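Local atomic coordinates of chitinase (Paenibacillus sp. FPU-7, PDB entry 5GZT), a protein that probably hydrolyses the beta-1,4-linkages of chitin and chitodextrins at random internal positions, acting as an endochitinase with two family 18 glycoside hydrolase modules. Residues I319-W325 and R339-D344; A754-I758 and V1010-K1014; E938-A944 and L962-M968. One frame throughout, in Å; residues are numbered along the deposited sequence.

Interaction 1 of 3, residues I319-W325 and R339-D344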
ATOM      1  N   ILE B 319      13.808  14.171  10.701  1.00 33.13           N
ATOM      2  CA  ILE B 319      12.892  14.971  11.556  1.00 30.93           C
ATOM      3  C   ILE B 319      13.576  15.495  12.842  1.00 30.73           C
ATOM      4  O   ILE B 319      13.257  16.574  13.349  1.00 31.55           O
ATOM      5  CB  ILE B 319      11.598  14.182  11.885  1.00 28.20           C
ATOM      6  CG1 ILE B 319      10.486  15.089  12.340  1.00 31.79           C
ATOM      7  CG2 ILE B 319      11.867  13.047  12.857  1.00 30.83           C
ATOM      8  CD1 ILE B 319       9.121  14.348  12.481  1.00 32.05           C
ATOM      9  N   LYS B 320      14.540  14.754  13.347  1.00 30.84           N
ATOM     10  CA  LYS B 320      15.355  15.273  14.486  1.00 37.52           C
ATOM     11  C   LYS B 320      16.033  16.600  14.239  1.00 38.72           C
ATOM     12  O   LYS B 320      16.334  17.321  15.187  1.00 37.91           O
ATOM     13  CB  LYS B 320      16.412  14.249  14.947  1.00 35.88           C
ATOM     14  CG  LYS B 320      17.575  14.089  13.981  1.00 39.93           C
ATOM     15  CD  LYS B 320      18.371  12.810  14.222  1.00 39.51           C
ATOM     16  CE  LYS B 320      19.055  12.863  15.582  1.00 41.79           C
ATOM     17  NZ  LYS B 320      19.410  11.538  16.206  1.00 45.99           N
ATOM     18  N   GLU B 321      16.202  16.959  12.972  1.00 40.94           N
ATOM     19  CA  GLU B 321      16.787  18.242  12.590  1.00 38.38           C
ATOM     20  C   GLU B 321      15.802  19.329  12.357  1.00 38.05           C
ATOM     21  O   GLU B 321      16.180  20.384  11.873  1.00 37.67           O
ATOM     22  CB  GLU B 321      17.622  18.021  11.351  1.00 36.52           C
ATOM     23  CG  GLU B 321      18.739  17.002  11.618  1.00 44.96           C
ATOM     24  CD  GLU B 321      19.769  16.904  10.502  1.00 57.75           C
ATOM     25  OE1 GLU B 321      20.086  17.955   9.866  1.00 66.44           O
ATOM     26  OE2 GLU B 321      20.255  15.771  10.263  1.00 66.69           O
ATOM     27  N   ASP B 322      14.538  19.099  12.682  1.00 38.31           N
ATOM     28  CA  ASP B 322      13.462  20.084  12.422  1.00 41.53           C
ATOM     29  C   ASP B 322      13.057  20.679  13.738  1.00 45.81           C
ATOM     30  O   ASP B 322      12.358  20.014  14.517  1.00 38.22           O
ATOM     31  CB  ASP B 322      12.210  19.428  11.757  1.00 38.72           C
ATOM     32  CG  ASP B 322      11.101  20.428  11.478  1.00 41.52           C
ATOM     33  OD1 ASP B 322      11.326  21.639  11.674  1.00 43.70           O
ATOM     34  OD2 ASP B 322       9.998  20.030  11.025  1.00 47.07           O
ATOM     35  N   ALA B 323      13.449  21.931  13.983  1.00 44.64           N
ATOM     36  CA  ALA B 323      13.316  22.522  15.333  1.00 43.76           C
ATOM     37  C   ALA B 323      11.896  22.810  15.685  1.00 44.81           C
ATOM     38  O   ALA B 323      11.566  22.896  16.862  1.00 43.75           O
ATOM     39  CB  ALA B 323      14.118  23.811  15.480  1.00 40.17           C
ATOM     40  N   LYS B 324      11.071  23.034  14.665  1.00 42.54           N
ATOM     41  CA  LYS B 324       9.652  23.258  14.852  1.00 40.92           C
ATOM     42  C   LYS B 324       9.064  22.075  15.621  1.00 36.55           C
ATOM     43  O   LYS B 324       8.280  22.269  16.516  1.00 38.05           O
ATOM     44  CB  LYS B 324       8.995  23.399  13.479  1.00 48.01           C
ATOM     45  CG  LYS B 324       7.474  23.490  13.465  1.00 50.39           C
ATOM     46  CD  LYS B 324       6.970  24.874  13.765  1.00 53.08           C
ATOM     47  CE  LYS B 324       5.754  24.819  14.654  1.00 57.88           C
ATOM     48  NZ  LYS B 324       5.254  26.191  14.925  1.00 66.40           N
ATOM     49  N   TRP B 325       9.518  20.882  15.274  1.00 33.84           N
ATOM     50  CA  TRP B 325       9.154  19.656  15.912  1.00 37.35           C
ATOM     51  C   TRP B 325       9.887  19.449  17.286  1.00 39.13           C
ATOM     52  O   TRP B 325       9.234  19.251  18.333  1.00 38.29           O
ATOM     53  CB  TRP B 325       9.471  18.489  14.984  1.00 35.12           C
ATOM     54  CG  TRP B 325       8.907  17.253  15.483  1.00 37.38           C
ATOM     55  CD1 TRP B 325       7.567  17.006  15.694  1.00 37.39           C
ATOM     56  CD2 TRP B 325       9.605  16.074  15.891  1.00 33.60           C
ATOM     57  NE1 TRP B 325       7.409  15.743  16.195  1.00 41.24           N
ATOM     58  CE2 TRP B 325       8.629  15.147  16.330  1.00 35.78           C
ATOM     59  CE3 TRP B 325      10.938  15.714  15.965  1.00 32.12           C
ATOM     60  CZ2 TRP B 325       8.947  13.880  16.786  1.00 34.59           C
ATOM     61  CZ3 TRP B 325      11.251  14.416  16.414  1.00 28.89           C
ATOM     62  CH2 TRP B 325      10.266  13.535  16.824  1.00 32.14           C
ATOM     63  N   ARG B 339      12.792  13.818  21.302  1.00 28.88           N
ATOM     64  CA  ARG B 339      12.666  14.291  19.947  1.00 30.88           C
ATOM     65  C   ARG B 339      14.016  14.634  19.327  1.00 37.01           C
ATOM     66  O   ARG B 339      14.323  14.174  18.222  1.00 35.75           O
ATOM     67  CB  ARG B 339      11.739  15.483  19.900  1.00 30.70           C
ATOM     68  CG  ARG B 339      10.264  15.068  20.082  1.00 34.07           C
ATOM     69  CD  ARG B 339       9.328  16.215  19.714  1.00 35.38           C
ATOM     70  NE  ARG B 339       7.938  15.841  19.934  1.00 36.10           N
ATOM     71  CZ  ARG B 339       6.893  16.593  19.580  1.00 41.79           C
ATOM     72  NH1 ARG B 339       7.054  17.760  18.972  1.00 41.19           N
ATOM     73  NH2 ARG B 339       5.668  16.178  19.828  1.00 38.98           N
ATOM     74  N   ARG B 340      14.849  15.387  20.066  1.00 36.79           N
ATOM     75  CA  ARG B 340      16.185  15.751  19.566  1.00 33.79           C
ATOM     76  C   ARG B 340      17.067  14.582  19.280  1.00 32.99           C
ATOM     77  O   ARG B 340      17.867  14.667  18.351  1.00 41.10           O
ATOM     78  CB  ARG B 340      16.916  16.705  20.519  1.00 37.55           C
ATOM     79  CG  ARG B 340      16.249  18.076  20.675  1.00 34.84           C
ATOM     80  CD  ARG B 340      16.788  18.713  21.963  1.00 35.88           C
ATOM     81  NE  ARG B 340      16.084  19.936  22.295  1.00 32.57           N
ATOM     82  CZ  ARG B 340      15.837  20.328  23.531  1.00 37.25           C
ATOM     83  NH1 ARG B 340      16.224  19.625  24.595  1.00 39.05           N
ATOM     84  NH2 ARG B 340      15.138  21.413  23.703  1.00 38.57           N
ATOM     85  N   ASN B 341      16.890  13.479  20.019  1.00 34.05           N
ATOM     86  CA  ASN B 341      17.588  12.218  19.765  1.00 35.99           C
ATOM     87  C   ASN B 341      16.838  11.189  18.924  1.00 33.50           C
ATOM     88  O   ASN B 341      17.156   9.944  18.943  1.00 31.43           O
ATOM     89  CB  ASN B 341      17.999  11.561  21.101  1.00 42.54           C
ATOM     90  CG  ASN B 341      18.797  12.520  21.993  1.00 52.33           C
ATOM     91  OD1 ASN B 341      19.497  13.371  21.497  1.00 48.28           O
ATOM     92  ND2 ASN B 341      18.661  12.388  23.314  1.00 56.75           N
ATOM     93  N   ASN B 342      15.867  11.646  18.152  1.00 37.89           N
ATOM     94  CA  ASN B 342      15.051  10.677  17.380  1.00 32.61           C
ATOM     95  C   ASN B 342      15.940   9.779  16.492  1.00 32.32           C
ATOM     96  O   ASN B 342      16.690  10.274  15.712  1.00 34.73           O
ATOM     97  CB  ASN B 342      14.037  11.432  16.523  1.00 33.91           C
ATOM     98  CG  ASN B 342      12.964  10.508  16.018  1.00 35.63           C
ATOM     99  OD1 ASN B 342      12.197   9.977  16.829  1.00 26.08           O
ATOM    100  ND2 ASN B 342      13.037  10.158  14.723  1.00 32.20           N
ATOM    101  N   PRO B 343      15.852   8.459  16.611  1.00 31.10           N
ATOM    102  CA  PRO B 343      16.735   7.557  15.922  1.00 30.63           C
ATOM    103  C   PRO B 343      16.441   7.240  14.443  1.00 29.41           C
ATOM    104  O   PRO B 343      16.257   6.086  14.081  1.00 28.14           O
ATOM    105  CB  PRO B 343      16.597   6.296  16.749  1.00 31.49           C
ATOM    106  CG  PRO B 343      15.170   6.327  17.118  1.00 32.78           C
ATOM    107  CD  PRO B 343      14.916   7.721  17.472  1.00 30.69           C
ATOM    108  N   ASP B 344      16.535   8.261  13.612  1.00 28.14           N
ATOM    109  CA  ASP B 344      16.126   8.177  12.237  1.00 32.80           C
ATOM    110  C   ASP B 344      16.949   7.184  11.429  1.00 37.70           C
ATOM    111  O   ASP B 344      16.380   6.361  10.619  1.00 35.62           O
ATOM    112  CB  ASP B 344      16.065   9.557  11.594  1.00 28.80           C
ATOM    113  CG  ASP B 344      14.877  10.357  12.057  1.00 34.77           C
ATOM    114  OD1 ASP B 344      13.694  10.057  11.618  1.00 31.71           O
ATOM    115  OD2 ASP B 344      15.121  11.265  12.904  1.00 36.19           O
TER
HETATM  116  O   HOH W   1      13.014  11.688   9.683  1.00 31.00           O
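R339 lays its extended chain along one face of the W325 indole, and two kinds of contact with the ring follow. The guanidinium lies flat on the ring, planes 7° apart, with R339 CZ 4.0 Å from the centroid of the five-membered ring, an off-centre cation-pi contact. Further back, R339 CD sits 3.7 Å from the centroid of the W325 six-membered ring in a CH-pi contact. Arginine suits this side because it offers methylenes to one ring and a flat cation to the other. I319 CD1 covers the opposite face over its centre, leaving the indole between two residues.

Among the hydrogen bonds, R339 NH1 donates to W325 O (2.7 Å, 158° at the hydrogen), the acceptor lying in the guanidinium plane. K320, its chain bent at chi3 (-65°), brings NZ to 3.0 Å from N342 O, above the carbonyl plane; D344 N reaches that oxygen from the other face. N342 ND2 donates to D344 OD2 at 3.0 Å and also to A285 O, while D344 OD1 has Y306 as a further partner. Water 1 joins the two segments, 2.8 Å from I319 N and 2.6 Å from D344 OD1.

Packing adds I319 CG2, 3.6 Å from N342 ND2.

Because one guanidinium both stacks on and bonds to the same tryptophan, its rotation is restricted, and the contact ties helix 323-326 to the end of helix 333-340 within the first family 18 module.

Interaction 2 of 3, residues A754-I758 and V1010-K1014; sequences ASVTI and VPASK
The junction between the immunoglobulin-like domain and the second family 18 barrel is made in part by strand 754-759 and the turn that leads into barrel strand 1015-1020. S755 and T757, two apart on the strand, both point their side chains at the turn. A1012 N donates to S755 OG (2.9 Å, 155° at the hydrogen), the serine oxygen being held forward by a chi1 of -179°. The same oxygen lies 3.3 Å from P1011 CA and is also hydrogen-bonded to D733 on the neighbouring strand. Proline suits the turn because its ring offers no N-H to be satisfied, and A1012 is small enough for its CB to lie 3.8 Å from T757 OG1.

T757 works through water: water 2 donates to T757 OG1 at 2.8 Å and is hydrogen-bonded to S1013 OG at 2.7 Å. T757 OG1 has a further partner in G1107 O, while the methyl T757 CG2 packs 3.6 Å from S1013 CB. Within the turn, K1014 N bonds to P1011 O.

The contact is thus small, buried and largely polar: short hydroxyl side chains and a bridging water, with few apolar contacts, let strand and turn approach closely while their polar atoms find partners.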
ATOM      1  N   ALA B 754     -16.903 -23.976  14.589  1.00 15.38           N
ATOM      2  CA  ALA B 754     -15.851 -23.792  15.602  1.00 14.87           C
ATOM      3  C   ALA B 754     -16.102 -24.724  16.752  1.00 13.28           C
ATOM      4  O   ALA B 754     -17.167 -24.717  17.289  1.00 15.02           O
ATOM      5  CB  ALA B 754     -15.946 -22.391  16.143  1.00 14.75           C
ATOM      6  N   SER B 755     -15.077 -25.428  17.188  1.00 13.67           N
ATOM      7  CA  SER B 755     -15.141 -26.317  18.327  1.00 12.03           C
ATOM      8  C   SER B 755     -14.805 -25.647  19.697  1.00 12.37           C
ATOM      9  O   SER B 755     -13.768 -25.015  19.861  1.00 12.13           O
ATOM     10  CB  SER B 755     -14.053 -27.378  18.095  1.00 14.07           C
ATOM     11  OG  SER B 755     -14.045 -28.345  19.162  1.00 12.29           O
ATOM     12  N   VAL B 756     -15.713 -25.801  20.653  1.00 13.20           N
ATOM     13  CA  VAL B 756     -15.480 -25.507  22.067  1.00 13.56           C
ATOM     14  C   VAL B 756     -16.009 -26.782  22.845  1.00 14.76           C
ATOM     15  O   VAL B 756     -16.452 -27.775  22.188  1.00 15.04           O
ATOM     16  CB  VAL B 756     -16.183 -24.237  22.509  1.00 13.35           C
ATOM     17  CG1 VAL B 756     -15.502 -23.053  21.785  1.00 14.05           C
ATOM     18  CG2 VAL B 756     -17.610 -24.274  22.120  1.00 14.09           C
ATOM     19  N   THR B 757     -15.882 -26.757  24.159  1.00 13.67           N
ATOM     20  CA  THR B 757     -15.950 -27.942  24.991  1.00 14.63           C
ATOM     21  C   THR B 757     -16.764 -27.787  26.259  1.00 16.10           C
ATOM     22  O   THR B 757     -16.533 -26.858  27.037  1.00 15.29           O
ATOM     23  CB  THR B 757     -14.565 -28.342  25.298  1.00 13.55           C
ATOM     24  OG1 THR B 757     -13.837 -28.476  24.070  1.00 13.13           O
ATOM     25  CG2 THR B 757     -14.499 -29.584  26.046  1.00 14.10           C
ATOM     26  N   ILE B 758     -17.666 -28.758  26.464  1.00 15.40           N
ATOM     27  CA  ILE B 758     -18.154 -29.115  27.786  1.00 14.88           C
ATOM     28  C   ILE B 758     -17.277 -30.181  28.388  1.00 16.05           C
ATOM     29  O   ILE B 758     -17.286 -31.304  27.874  1.00 13.22           O
ATOM     30  CB  ILE B 758     -19.583 -29.528  27.733  1.00 15.15           C
ATOM     31  CG1 ILE B 758     -20.441 -28.344  27.342  1.00 15.51           C
ATOM     32  CG2 ILE B 758     -20.073 -30.028  29.094  1.00 16.39           C
ATOM     33  CD1 ILE B 758     -21.913 -28.683  27.044  1.00 17.51           C
ATOM     34  N   VAL B1010     -10.313 -30.966  13.794  1.00 16.68           N
ATOM     35  CA  VAL B1010     -10.149 -31.750  15.036  1.00 16.17           C
ATOM     36  C   VAL B1010     -10.816 -30.980  16.167  1.00 16.59           C
ATOM     37  O   VAL B1010     -10.538 -29.781  16.349  1.00 18.41           O
ATOM     38  CB  VAL B1010      -8.702 -31.973  15.380  1.00 14.82           C
ATOM     39  CG1 VAL B1010      -8.518 -32.695  16.685  1.00 14.49           C
ATOM     40  CG2 VAL B1010      -7.932 -32.702  14.271  1.00 16.12           C
ATOM     41  N   PRO B1011     -11.647 -31.642  16.948  1.00 17.06           N
ATOM     42  CA  PRO B1011     -12.274 -30.961  18.113  1.00 17.44           C
ATOM     43  C   PRO B1011     -11.230 -30.575  19.120  1.00 16.89           C
ATOM     44  O   PRO B1011     -10.209 -31.297  19.290  1.00 15.56           O
ATOM     45  CB  PRO B1011     -13.228 -32.004  18.691  1.00 18.92           C
ATOM     46  CG  PRO B1011     -12.888 -33.319  18.015  1.00 20.76           C
ATOM     47  CD  PRO B1011     -12.063 -33.051  16.803  1.00 19.10           C
ATOM     48  N   ALA B1012     -11.432 -29.392  19.713  1.00 16.30           N
ATOM     49  CA  ALA B1012     -10.586 -28.897  20.819  1.00 15.02           C
ATOM     50  C   ALA B1012     -10.382 -29.944  21.915  1.00 14.59           C
ATOM     51  O   ALA B1012      -9.296 -30.113  22.426  1.00 13.64           O
ATOM     52  CB  ALA B1012     -11.194 -27.617  21.411  1.00 16.19           C
ATOM     53  N   SER B1013     -11.421 -30.684  22.196  1.00 13.99           N
ATOM     54  CA  SER B1013     -11.391 -31.635  23.270  1.00 15.37           C
ATOM     55  C   SER B1013     -10.619 -32.962  22.919  1.00 16.60           C
ATOM     56  O   SER B1013     -10.535 -33.857  23.723  1.00 17.58           O
ATOM     57  CB  SER B1013     -12.783 -31.892  23.827  1.00 14.27           C
ATOM     58  OG  SER B1013     -13.644 -32.486  22.863  1.00 14.92           O
ATOM     59  N   LYS B1014     -10.070 -33.042  21.723  1.00 15.34           N
ATOM     60  CA  LYS B1014      -9.175 -34.161  21.359  1.00 15.96           C
ATOM     61  C   LYS B1014      -7.763 -33.704  21.169  1.00 14.91           C
ATOM     62  O   LYS B1014      -6.951 -34.415  20.621  1.00 13.73           O
ATOM     63  CB  LYS B1014      -9.794 -34.893  20.146  1.00 15.90           C
ATOM     64  CG  LYS B1014     -10.921 -35.688  20.752  1.00 17.10           C
ATOM     65  CD  LYS B1014     -11.434 -36.739  19.945  1.00 20.65           C
ATOM     66  CE  LYS B1014     -12.454 -37.545  20.741  1.00 20.40           C
ATOM     67  NZ  LYS B1014     -12.854 -38.551  19.737  1.00 18.51           N
TER
HETATM   68  O   HOH W   2     -14.380 -30.114  21.922  1.00 11.95           O

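Interaction 3 of 3, residues E938-A944 and L962-M968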
ATOM      1  N   GLU B 938      -8.089 -46.649  26.402  1.00 13.30           N
ATOM      2  CA  GLU B 938      -7.827 -45.461  25.588  1.00 13.28           C
ATOM      3  C   GLU B 938      -6.973 -45.833  24.422  1.00 12.59           C
ATOM      4  O   GLU B 938      -6.137 -46.761  24.495  1.00 12.09           O
ATOM      5  CB  GLU B 938      -7.062 -44.379  26.424  1.00 14.14           C
ATOM      6  CG  GLU B 938      -7.891 -43.687  27.495  1.00 14.22           C
ATOM      7  CD  GLU B 938      -7.152 -42.522  28.147  1.00 15.01           C
ATOM      8  OE1 GLU B 938      -5.974 -42.328  27.879  1.00 14.65           O
ATOM      9  OE2 GLU B 938      -7.834 -41.754  28.917  1.00 16.23           O
ATOM     10  N   LEU B 939      -7.122 -45.061  23.373  1.00 11.48           N
ATOM     11  CA  LEU B 939      -6.214 -45.027  22.226  1.00 11.70           C
ATOM     12  C   LEU B 939      -5.842 -43.568  21.939  1.00 12.60           C
ATOM     13  O   LEU B 939      -6.748 -42.741  21.782  1.00 12.02           O
ATOM     14  CB  LEU B 939      -6.893 -45.634  21.008  1.00 11.34           C
ATOM     15  CG  LEU B 939      -6.098 -45.661  19.696  1.00 11.55           C
ATOM     16  CD1 LEU B 939      -4.912 -46.588  19.864  1.00 12.17           C
ATOM     17  CD2 LEU B 939      -6.931 -46.171  18.535  1.00 12.41           C
ATOM     18  N   ALA B 940      -4.545 -43.238  21.874  1.00 12.68           N
ATOM     19  CA  ALA B 940      -4.137 -41.888  21.594  1.00 12.34           C
ATOM     20  C   ALA B 940      -2.960 -41.967  20.635  1.00 13.31           C
ATOM     21  O   ALA B 940      -2.476 -43.051  20.372  1.00 12.26           O
ATOM     22  CB  ALA B 940      -3.705 -41.219  22.886  1.00 13.89           C
ATOM     23  N   ILE B 941      -2.556 -40.832  20.098  1.00 11.73           N
ATOM     24  CA  ILE B 941      -1.294 -40.715  19.405  1.00 13.91           C
ATOM     25  C   ILE B 941      -0.562 -39.516  19.900  1.00 15.25           C
ATOM     26  O   ILE B 941      -1.154 -38.649  20.588  1.00 14.58           O
ATOM     27  CB  ILE B 941      -1.454 -40.489  17.902  1.00 12.98           C
ATOM     28  CG1 ILE B 941      -2.195 -39.146  17.612  1.00 13.36           C
ATOM     29  CG2 ILE B 941      -2.291 -41.602  17.337  1.00 12.51           C
ATOM     30  CD1 ILE B 941      -2.295 -38.912  16.072  1.00 14.67           C
ATOM     31  N   ALA B 942       0.726 -39.506  19.620  1.00 15.71           N
ATOM     32  CA  ALA B 942       1.530 -38.275  19.653  1.00 17.42           C
ATOM     33  C   ALA B 942       1.670 -37.806  18.266  1.00 17.25           C
ATOM     34  O   ALA B 942       1.897 -38.615  17.393  1.00 17.96           O
ATOM     35  CB  ALA B 942       2.898 -38.523  20.184  1.00 18.60           C
ATOM     36  N   SER B 943       1.573 -36.493  18.052  1.00 17.67           N
ATOM     37  CA  SER B 943       1.548 -35.880  16.738  1.00 15.12           C
ATOM     38  C   SER B 943       2.442 -34.635  16.677  1.00 16.72           C
ATOM     39  O   SER B 943       2.860 -34.073  17.708  1.00 18.87           O
ATOM     40  CB  SER B 943       0.098 -35.567  16.333  1.00 17.87           C
ATOM     41  OG  SER B 943      -0.507 -34.627  17.220  1.00 17.20           O
ATOM     42  N   ALA B 944       2.796 -34.231  15.464  1.00 16.70           N
ATOM     43  CA  ALA B 944       3.799 -33.209  15.231  1.00 18.93           C
ATOM     44  C   ALA B 944       3.171 -31.885  14.739  1.00 18.18           C
ATOM     45  O   ALA B 944       1.998 -31.820  14.299  1.00 19.42           O
ATOM     46  CB  ALA B 944       4.897 -33.711  14.287  1.00 16.89           C
ATOM     47  N   LEU B 962      -9.734 -41.655  18.496  1.00 11.74           N
ATOM     48  CA  LEU B 962      -8.778 -41.254  19.469  1.00 12.46           C
ATOM     49  C   LEU B 962      -9.382 -40.617  20.692  1.00 13.93           C
ATOM     50  O   LEU B 962     -10.335 -39.846  20.594  1.00 16.21           O
ATOM     51  CB  LEU B 962      -7.776 -40.245  18.888  1.00 13.12           C
ATOM     52  CG  LEU B 962      -6.957 -40.879  17.712  1.00 13.76           C
ATOM     53  CD1 LEU B 962      -6.040 -39.820  17.153  1.00 14.27           C
ATOM     54  CD2 LEU B 962      -6.173 -42.076  18.132  1.00 13.45           C
ATOM     55  N   ASP B 963      -8.871 -40.917  21.880  1.00 12.82           N
ATOM     56  CA  ASP B 963      -9.230 -40.155  23.042  1.00 13.76           C
ATOM     57  C   ASP B 963      -8.651 -38.734  22.976  1.00 14.06           C
ATOM     58  O   ASP B 963      -9.275 -37.804  23.381  1.00 14.46           O
ATOM     59  CB  ASP B 963      -8.781 -40.882  24.304  1.00 15.10           C
ATOM     60  CG  ASP B 963      -9.596 -42.119  24.541  1.00 16.86           C
ATOM     61  OD1 ASP B 963      -9.327 -43.126  23.881  1.00 17.58           O
ATOM     62  OD2 ASP B 963     -10.567 -42.074  25.308  1.00 18.59           O
ATOM     63  N   TYR B 964      -7.447 -38.580  22.455  1.00 12.35           N
ATOM     64  CA  TYR B 964      -6.838 -37.273  22.267  1.00 12.44           C
ATOM     65  C   TYR B 964      -5.607 -37.506  21.403  1.00 12.58           C
ATOM     66  O   TYR B 964      -5.135 -38.696  21.244  1.00 10.80           O
ATOM     67  CB  TYR B 964      -6.465 -36.590  23.645  1.00 13.16           C
ATOM     68  CG  TYR B 964      -5.849 -37.593  24.624  1.00 12.84           C
ATOM     69  CD1 TYR B 964      -4.510 -37.826  24.630  1.00 13.07           C
ATOM     70  CD2 TYR B 964      -6.607 -38.338  25.463  1.00 12.56           C
ATOM     71  CE1 TYR B 964      -3.956 -38.816  25.428  1.00 12.83           C
ATOM     72  CE2 TYR B 964      -6.035 -39.262  26.320  1.00 11.56           C
ATOM     73  CZ  TYR B 964      -4.730 -39.512  26.293  1.00 11.74           C
ATOM     74  OH  TYR B 964      -4.115 -40.502  27.087  1.00 13.59           O
ATOM     75  N   MET B 965      -5.045 -36.398  20.913  1.00 12.19           N
ATOM     76  CA  MET B 965      -3.728 -36.317  20.249  1.00 14.52           C
ATOM     77  C   MET B 965      -2.837 -35.523  21.174  1.00 14.85           C
ATOM     78  O   MET B 965      -3.233 -34.410  21.527  1.00 15.89           O
ATOM     79  CB  MET B 965      -3.850 -35.562  18.917  1.00 15.03           C
ATOM     80  CG  MET B 965      -4.869 -36.195  18.001  1.00 18.36           C
ATOM     81  SD  MET B 965      -4.931 -35.178  16.532  1.00 17.44           S
ATOM     82  CE  MET B 965      -6.220 -36.045  15.667  1.00 17.73           C
ATOM     83  N   SER B 966      -1.680 -36.053  21.570  1.00 12.96           N
ATOM     84  CA  SER B 966      -0.711 -35.334  22.384  1.00 15.60           C
ATOM     85  C   SER B 966       0.164 -34.586  21.406  1.00 17.98           C
ATOM     86  O   SER B 966       0.990 -35.223  20.703  1.00 16.16           O
ATOM     87  CB  SER B 966       0.094 -36.301  23.261  1.00 17.86           C
ATOM     88  OG  SER B 966      -0.718 -36.889  24.278  1.00 15.46           O
ATOM     89  N   VAL B 967      -0.106 -33.268  21.194  1.00 15.73           N
ATOM     90  CA  VAL B 967       0.549 -32.566  20.139  1.00 14.81           C
ATOM     91  C   VAL B 967       1.887 -32.034  20.704  1.00 15.91           C
ATOM     92  O   VAL B 967       1.958 -31.371  21.782  1.00 16.56           O
ATOM     93  CB  VAL B 967      -0.276 -31.373  19.588  1.00 15.30           C
ATOM     94  CG1 VAL B 967       0.378 -30.741  18.333  1.00 15.05           C
ATOM     95  CG2 VAL B 967      -1.667 -31.838  19.272  1.00 14.83           C
ATOM     96  N   MET B 968       2.949 -32.332  19.948  1.00 15.62           N
ATOM     97  CA  MET B 968       4.323 -32.000  20.323  1.00 18.95           C
ATOM     98  C   MET B 968       4.585 -30.522  19.942  1.00 17.52           C
ATOM     99  O   MET B 968       5.241 -30.227  18.944  1.00 17.30           O
ATOM    100  CB  MET B 968       5.303 -33.017  19.636  1.00 21.02           C
ATOM    101  CG  MET B 968       5.136 -34.417  20.288  1.00 24.63           C
ATOM    102  SD  MET B 968       6.293 -35.633  19.555  1.00 29.16           S
ATOM    103  CE  MET B 968       5.669 -35.908  17.930  1.00 22.47           C
TER
HETATM  104  O   HOH W   3      -9.919 -40.616  27.865  1.00 37.35           O
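Y964 stands with the E938 carboxylate at the edge of its ring, near the ring plane, the two planes 79° apart. Y964 OH donates to E938 OE1 at 2.7 Å, meeting the syn side of the carboxylate. The methyl A940 CB approaches the same ring obliquely, 3.5 Å from Y964 CE1, and alanine's lone methyl lets the ring come this near the strand. E938 and D963 stack their carboxylates, planes 27° apart; such like charges would repel, but water 3 donates to both E938 OE2 (2.6 Å) and D963 OD2. H790 also bonds to E938 OE2, and Y936 to D963 OD2, which probably eases the pairing further.

D963 closes the N-terminal end of the strand pair twice over. Its OD1 accepts from L939 N at 3.0 Å, on the anti side, while D963 N donates to L939 O at 2.8 Å. Regular parallel pairing follows: S966 N to I941 O (2.8 Å), S943 N to S966 O, and finally M968 N to S943 O (2.8 Å). The strands keep a 25° angle between their directions.

On the face carrying I941, M965, S943 and V967, I941 CG1 meets L962 CD1 at 3.9 Å; I941 and M965 run side by side in the same direction, CG1 against CG. S943 OG touches V967 CG2 and is hydrogen-bonded to Y1005. M968, bent at its last torsion, folds its methyl over S943 O.

That face turns to the surrounding helices, as F915 and Y1005 show, whereas E938, A940 and Y964 face inward, with L850 beside E938 and Y964. Two adjacent parallel strands so divided, joined through helices 947-952 and 955-958, are characteristic of the TIM barrel of family 18 glycoside hydrolases.

In the fold
Interactions 2 and 3 belong to one region, their centres about 14 Å apart, and K1014 couples them: K1014 O lies 2.8 Å from M965 N, a probable hydrogen bond, while its NZ bonds to L962 O. The turn 1010-1014, which meets the immunoglobulin-like domain, leads into strand 1015-1020, the neighbour of 964-967 in the barrel. Interaction 1 belongs to the first family 18 module, its centre about 53 Å from that of interaction 2 and about 57 Å from that of interaction 3. In TIM barrels the active site lies at the C-terminal ends of the strands, so the A944 and M968 end of interaction 3 probably marks the catalytic side.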